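Local coordinates for alpha-1,2-mannosyltransferase (Ktr4), putative (Neosartorya fumigata, PDB 7BOO), which is a putative fungal glycosyltransferase of the Ktr family of alpha-1,2-mannosyltransferases, a group assigned to the GT-A type of fold, at residues A[190-195]-A[282-287]; A[233-238]-A[272-277]. All coordinates share one frame; numbering follows the deposited sequence.

Interaction 1: A[190-195]-A[282-287]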
loop_
_atom_site.group_PDB
_atom_site.type_symbol
_atom_site.label_atom_id
_atom_site.label_comp_id
_atom_site.label_asym_id
_atom_site.label_seq_id
_atom_site.Cartn_x
_atom_site.Cartn_y
_atom_site.Cartn_z
ATOM N N TYR A 190 -2.897 9.022 6.138
ATOM C CA TYR A 190 -1.482 8.788 5.933
ATOM C C TYR A 190 -1.218 8.541 4.452
ATOM O O TYR A 190 -2.107 8.095 3.726
ATOM C CB TYR A 190 -0.990 7.599 6.771
ATOM C CG TYR A 190 -1.480 6.258 6.253
ATOM C CD1 TYR A 190 -2.778 5.831 6.512
ATOM C CD2 TYR A 190 -0.652 5.426 5.491
ATOM C CE1 TYR A 190 -3.246 4.622 6.025
ATOM C CE2 TYR A 190 -1.114 4.204 5.004
ATOM C CZ TYR A 190 -2.415 3.813 5.271
ATOM O OH TYR A 190 -2.915 2.619 4.798
ATOM N N TRP A 191 0.006 8.850 4.034
ATOM C CA TRP A 191 0.533 8.496 2.720
ATOM C C TRP A 191 1.803 7.717 3.032
ATOM O O TRP A 191 2.806 8.293 3.447
ATOM C CB TRP A 191 0.838 9.748 1.894
ATOM C CG TRP A 191 1.340 9.516 0.487
ATOM C CD1 TRP A 191 1.948 8.394 -0.013
ATOM C CD2 TRP A 191 1.296 10.454 -0.589
ATOM N NE1 TRP A 191 2.267 8.575 -1.331
ATOM C CE2 TRP A 191 1.876 9.828 -1.717
ATOM C CE3 TRP A 191 0.815 11.761 -0.714
ATOM C CZ2 TRP A 191 1.984 10.463 -2.959
ATOM C CZ3 TRP A 191 0.928 12.399 -1.953
ATOM C CH2 TRP A 191 1.506 11.742 -3.062
ATOM N N ARG A 192 1.738 6.398 2.855
ATOM C CA ARG A 192 2.873 5.522 3.070
ATOM C C ARG A 192 3.844 5.636 1.902
ATOM O O ARG A 192 3.447 5.481 0.730
ATOM C CB ARG A 192 2.402 4.076 3.233
ATOM C CG ARG A 192 3.513 3.041 3.230
ATOM C CD ARG A 192 2.950 1.673 3.562
ATOM N NE ARG A 192 3.892 0.619 3.197
ATOM C CZ ARG A 192 3.631 -0.687 3.245
ATOM N NH1 ARG A 192 2.451 -1.137 3.659
ATOM N NH2 ARG A 192 4.559 -1.544 2.848
ATOM N N VAL A 193 5.118 5.847 2.232
ATOM C CA VAL A 193 6.183 6.015 1.254
ATOM C C VAL A 193 7.280 5.013 1.581
ATOM O O VAL A 193 7.674 4.881 2.748
ATOM C CB VAL A 193 6.766 7.447 1.308
ATOM C CG1 VAL A 193 7.842 7.630 0.249
ATOM C CG2 VAL A 193 5.659 8.481 1.136
ATOM N N GLU A 194 7.752 4.295 0.563
ATOM C CA GLU A 194 8.858 3.346 0.722
ATOM C C GLU A 194 10.153 3.988 0.283
ATOM O O GLU A 194 10.150 4.811 -0.642
ATOM C CB GLU A 194 8.667 2.063 -0.099
ATOM C CG GLU A 194 7.642 1.073 0.427
ATOM C CD GLU A 194 7.836 0.658 1.863
ATOM O OE1 GLU A 194 8.987 0.401 2.251
ATOM O OE2 GLU A 194 6.823 0.566 2.594
ATOM N N PRO A 195 11.275 3.571 0.904
ATOM C CA PRO A 195 12.554 4.200 0.684
ATOM C C PRO A 195 12.988 4.344 -0.736
ATOM O O PRO A 195 13.487 5.405 -1.065
ATOM C CB PRO A 195 13.532 3.287 1.429
ATOM C CG PRO A 195 12.722 2.765 2.553
ATOM C CD PRO A 195 11.362 2.548 1.972
ATOM N N ASN A 282 3.253 -0.839 -0.907
ATOM C CA ASN A 282 4.367 0.100 -0.809
ATOM C C ASN A 282 3.938 1.560 -1.063
ATOM O O ASN A 282 4.519 2.468 -0.474
ATOM C CB ASN A 282 5.554 -0.292 -1.702
ATOM C CG ASN A 282 5.145 -0.611 -3.106
ATOM O OD1 ASN A 282 4.837 0.273 -3.901
ATOM N ND2 ASN A 282 5.175 -1.888 -3.428
ATOM N N PHE A 283 2.928 1.762 -1.918
ATOM C CA PHE A 283 2.193 3.030 -2.028
ATOM C C PHE A 283 0.822 2.853 -1.393
ATOM O O PHE A 283 0.095 1.938 -1.780
ATOM C CB PHE A 283 1.984 3.422 -3.499
ATOM C CG PHE A 283 1.070 4.614 -3.692
ATOM C CD1 PHE A 283 -0.315 4.471 -3.666
ATOM C CD2 PHE A 283 1.601 5.881 -3.895
ATOM C CE1 PHE A 283 -1.151 5.565 -3.817
ATOM C CE2 PHE A 283 0.770 6.979 -4.056
ATOM C CZ PHE A 283 -0.603 6.821 -4.014
ATOM N N GLU A 284 0.457 3.733 -0.457
ATOM C CA GLU A 284 -0.918 3.823 0.057
ATOM C C GLU A 284 -1.205 5.242 0.484
ATOM O O GLU A 284 -0.343 5.875 1.080
ATOM C CB GLU A 284 -1.135 2.952 1.296
ATOM C CG GLU A 284 -0.900 1.477 1.110
ATOM C CD GLU A 284 -1.336 0.648 2.307
ATOM O OE1 GLU A 284 -1.857 -0.476 2.076
ATOM O OE2 GLU A 284 -1.167 1.105 3.468
ATOM N N ILE A 285 -2.407 5.718 0.182
ATOM C CA ILE A 285 -2.972 6.892 0.848
ATOM C C ILE A 285 -4.254 6.386 1.506
ATOM O O ILE A 285 -5.149 5.908 0.823
ATOM C CB ILE A 285 -3.237 8.031 -0.140
ATOM C CG1 ILE A 285 -1.912 8.451 -0.802
ATOM C CG2 ILE A 285 -3.868 9.221 0.589
ATOM C CD1 ILE A 285 -2.038 9.497 -1.898
ATOM N N GLY A 286 -4.336 6.466 2.833
ATOM C CA GLY A 286 -5.411 5.789 3.545
ATOM C C GLY A 286 -5.978 6.534 4.734
ATOM O O GLY A 286 -5.321 7.398 5.288
ATOM N N ASP A 287 -7.190 6.133 5.117
ATOM C CA ASP A 287 -7.894 6.599 6.305
ATOM C C ASP A 287 -7.516 5.684 7.472
ATOM O O ASP A 287 -7.933 4.515 7.529
ATOM C CB ASP A 287 -9.395 6.553 6.013
ATOM C CG ASP A 287 -10.262 7.088 7.151
ATOM O OD1 ASP A 287 -9.789 7.271 8.295
ATOM O OD2 ASP A 287 -11.452 7.308 6.872
HETATM O O HOH W 1 0.638 0.219 5.357
HETATM O O HOH W 2 6.044 4.309 -1.823
#
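Tyr-190 to Arg-192 and Glu-284 to Gly-286 run antiparallel, their strand axes 4.7 Å apart at closest approach, with Tyr-190/Gly-286 and Arg-192/Glu-284 as hydrogen-bonded pairs and Trp-191/Ile-285 as the non-hydrogen-bonded pair between them. Tyr-190 and Gly-286 exchange two backbone bonds, and Arg-192 N donates to Glu-284 O at 2.8 Å. A chi1 of 72° sets CG of Tyr-190 between its backbone N and carbonyl carbon and lays the ring over the neighbouring strand. One face lies against Gly-286, which has no side chain to block it, with CE1 of Tyr-190 3.5 Å from CA of Gly-286. The phenol OH then donates to Glu-284 OE2 at 2.7 Å, striking the carboxylate from above its plane. The other oxygen, OE1, is held by Tyr-218 and His-320, so the buried carboxylate is bonded at both oxygens. A water joins OE2 to Arg-192 NH1, which also forms a salt bridge with Asp-316. The extended Arg-192 chain carries its guanidinium, one face first, over the backbone N and CA of Asn-282, and the group reaches Glu-194 side-on, NE and NH2 both pointing to the one oxygen OE2, with NE at 3.0 Å. A second water connects Glu-194 N to Asn-282 O. On the sheet face carrying Trp-191, Ile-285 packs alongside the indole: its CG1 makes a CH-pi contact 3.8 Å from the centroid of the five-membered ring. Phe-283 meets the same indole obliquely, CE2 at 3.5 Å from Trp-191 NE1. Helices 207-213 and 80-98 close over this apolar side. An antiparallel strand added to a parallel run of strands is characteristic of the GT-A fold, and Glu-194 and Pro-195 probably begin the Glu-Pro-X sequence that stands in for the DXD motif in this family.

Interaction 2: A[233-238]-A[272-277]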
loop_
_atom_site.group_PDB
_atom_site.type_symbol
_atom_site.label_atom_id
_atom_site.label_comp_id
_atom_site.label_asym_id
_atom_site.label_seq_id
_atom_site.Cartn_x
_atom_site.Cartn_y
_atom_site.Cartn_z
ATOM N N THR A 233 -3.034 -20.334 3.737
ATOM C CA THR A 233 -4.205 -20.400 4.636
ATOM C C THR A 233 -4.841 -19.035 4.948
ATOM O O THR A 233 -5.743 -18.951 5.783
ATOM C CB THR A 233 -3.914 -21.156 5.955
ATOM O OG1 THR A 233 -2.943 -20.465 6.733
ATOM C CG2 THR A 233 -3.421 -22.555 5.667
ATOM N N LEU A 234 -4.418 -17.984 4.254
ATOM C CA LEU A 234 -4.962 -16.650 4.515
ATOM C C LEU A 234 -6.453 -16.599 4.224
ATOM O O LEU A 234 -7.225 -16.136 5.063
ATOM C CB LEU A 234 -4.211 -15.571 3.712
ATOM C CG LEU A 234 -4.708 -14.126 3.858
ATOM C CD1 LEU A 234 -4.763 -13.694 5.321
ATOM C CD2 LEU A 234 -3.801 -13.203 3.049
ATOM N N TRP A 235 -6.865 -17.079 3.047
ATOM C CA TRP A 235 -8.277 -17.062 2.687
ATOM C C TRP A 235 -9.105 -18.043 3.538
ATOM O O TRP A 235 -10.190 -17.680 4.011
ATOM C CB TRP A 235 -8.486 -17.284 1.193
ATOM C CG TRP A 235 -9.893 -17.014 0.756
ATOM C CD1 TRP A 235 -10.798 -17.918 0.295
ATOM C CD2 TRP A 235 -10.557 -15.744 0.749
ATOM N NE1 TRP A 235 -11.982 -17.298 -0.006
ATOM C CE2 TRP A 235 -11.866 -15.962 0.266
ATOM C CE3 TRP A 235 -10.168 -14.445 1.089
ATOM C CZ2 TRP A 235 -12.796 -14.929 0.124
ATOM C CZ3 TRP A 235 -11.097 -13.416 0.954
ATOM C CH2 TRP A 235 -12.393 -13.666 0.479
ATOM N N PRO A 236 -8.595 -19.268 3.755
ATOM C CA PRO A 236 -9.304 -20.120 4.719
ATOM C C PRO A 236 -9.504 -19.454 6.100
ATOM O O PRO A 236 -10.619 -19.502 6.639
ATOM C CB PRO A 236 -8.415 -21.356 4.804
ATOM C CG PRO A 236 -7.865 -21.477 3.418
ATOM C CD PRO A 236 -7.618 -20.047 2.966
ATOM N N GLU A 237 -8.473 -18.801 6.626
ATOM C CA GLU A 237 -8.603 -18.099 7.923
ATOM C C GLU A 237 -9.565 -16.912 7.859
ATOM O O GLU A 237 -10.332 -16.681 8.794
ATOM C CB GLU A 237 -7.247 -17.663 8.463
ATOM C CG GLU A 237 -6.376 -18.824 8.934
ATOM C CD GLU A 237 -6.918 -19.546 10.162
ATOM O OE1 GLU A 237 -7.873 -19.042 10.810
ATOM O OE2 GLU A 237 -6.369 -20.619 10.483
ATOM N N THR A 238 -9.555 -16.199 6.737
ATOM C CA THR A 238 -10.504 -15.106 6.493
ATOM C C THR A 238 -11.960 -15.600 6.522
ATOM O O THR A 238 -12.826 -14.981 7.159
ATOM C CB THR A 238 -10.180 -14.401 5.157
ATOM O OG1 THR A 238 -8.837 -13.899 5.203
ATOM C CG2 THR A 238 -11.149 -13.259 4.868
ATOM N N ASN A 272 -6.112 -21.266 -2.288
ATOM C CA ASN A 272 -7.300 -21.858 -1.665
ATOM C C ASN A 272 -8.519 -20.941 -1.665
ATOM O O ASN A 272 -9.203 -20.809 -0.652
ATOM C CB ASN A 272 -6.956 -22.331 -0.250
ATOM C CG ASN A 272 -5.917 -23.424 -0.265
ATOM O OD1 ASN A 272 -6.122 -24.443 -0.905
ATOM N ND2 ASN A 272 -4.789 -23.203 0.378
ATOM N N GLY A 273 -8.770 -20.317 -2.812
ATOM C CA GLY A 273 -9.966 -19.497 -3.030
ATOM C C GLY A 273 -9.724 -18.001 -3.207
ATOM O O GLY A 273 -10.604 -17.299 -3.681
ATOM N N TYR A 274 -8.551 -17.509 -2.816
ATOM C CA TYR A 274 -8.194 -16.086 -2.972
ATOM C C TYR A 274 -7.390 -15.900 -4.261
ATOM O O TYR A 274 -6.462 -16.655 -4.529
ATOM C CB TYR A 274 -7.456 -15.613 -1.707
ATOM C CG TYR A 274 -6.752 -14.280 -1.752
ATOM C CD1 TYR A 274 -7.385 -13.148 -2.262
ATOM C CD2 TYR A 274 -5.462 -14.129 -1.217
ATOM C CE1 TYR A 274 -6.742 -11.923 -2.294
ATOM C CE2 TYR A 274 -4.816 -12.899 -1.225
ATOM C CZ TYR A 274 -5.461 -11.796 -1.767
ATOM O OH TYR A 274 -4.819 -10.582 -1.809
ATOM N N SER A 275 -7.754 -14.902 -5.063
ATOM C CA SER A 275 -7.060 -14.629 -6.346
ATOM C C SER A 275 -5.592 -14.285 -6.184
ATOM O O SER A 275 -4.828 -14.374 -7.141
ATOM C CB SER A 275 -7.750 -13.476 -7.079
ATOM O OG SER A 275 -7.586 -12.279 -6.352
ATOM N N THR A 276 -5.230 -13.869 -4.961
ATOM C CA THR A 276 -3.943 -13.313 -4.554
ATOM C C THR A 276 -3.772 -11.846 -4.978
ATOM O O THR A 276 -2.741 -11.257 -4.693
ATOM C CB THR A 276 -2.706 -14.115 -5.015
ATOM O OG1 THR A 276 -2.452 -13.865 -6.410
ATOM C CG2 THR A 276 -2.863 -15.612 -4.714
ATOM N N CYS A 277 -4.764 -11.266 -5.652
ATOM C CA CYS A 277 -4.651 -9.895 -6.103
ATOM C C CYS A 277 -4.708 -8.934 -4.922
ATOM O O CYS A 277 -5.442 -9.159 -3.953
ATOM C CB CYS A 277 -5.718 -9.557 -7.139
ATOM S SG CYS A 277 -5.415 -10.471 -8.671
#
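Trp-235 and Tyr-274 stand roughly perpendicular, meeting at the roots of their side chains, where the CB atoms are 3.5 Å apart. In both, CG is anti to the backbone N (chi1 -169° in Trp-235, 168° in Tyr-274), and the two rings diverge from this point. The indole lays one face along the backbone of Gly-273 and Tyr-274, with Trp-235 CD1 3.7 Å from Gly-273 C, a close approach made possible by the bare glycine. At the indole edge, near the ring plane, CD1 meets Asn-272 O at 3.4 Å. Asn-272 is the C-prime residue of a Schellman motif that ends helix 265-270, so the first turn of helix 234-244 packs against the reversed chain at another helix's C-terminus. Pro-236 CG touches Asn-272 CB, while the Asn-272 amide donates from ND2 to Pro-232 O. The Tyr-274 ring folds back over its own segment: Thr-276 N sits 3.4 Å above its centre, and Tyr-274 OH donates to Cys-277 O at 2.6 Å. Leu-234 approaches this ring obliquely, at 4.4 Å from its CD2 to Tyr-274 CE2. Cys-277 is disulfide-linked to Cys-375.

In the fold
Interaction 2 is nested along the chain within the loop that interaction 1 closes, yet the two do not touch: their centres are 24 Å apart and their nearest atoms about 11 Å. The centre of interaction 1 lies about 6 Å from the centre of the chain, that of interaction 2 about 18 Å. Strand 218-224 connects them, pairing with 284-287 and with the short strand 278-279 that directly follows 272-277. Helix 316-327 also spans both, giving Asp-316 and His-320 to the polar network of interaction 1 and Pro-318, on Tyr-274, and Ile-322, on Leu-234, to interaction 2. A glycerol, probably from the crystallisation liquor, lies about 5 Å from the Asn-282 side chain and may mark a pocket.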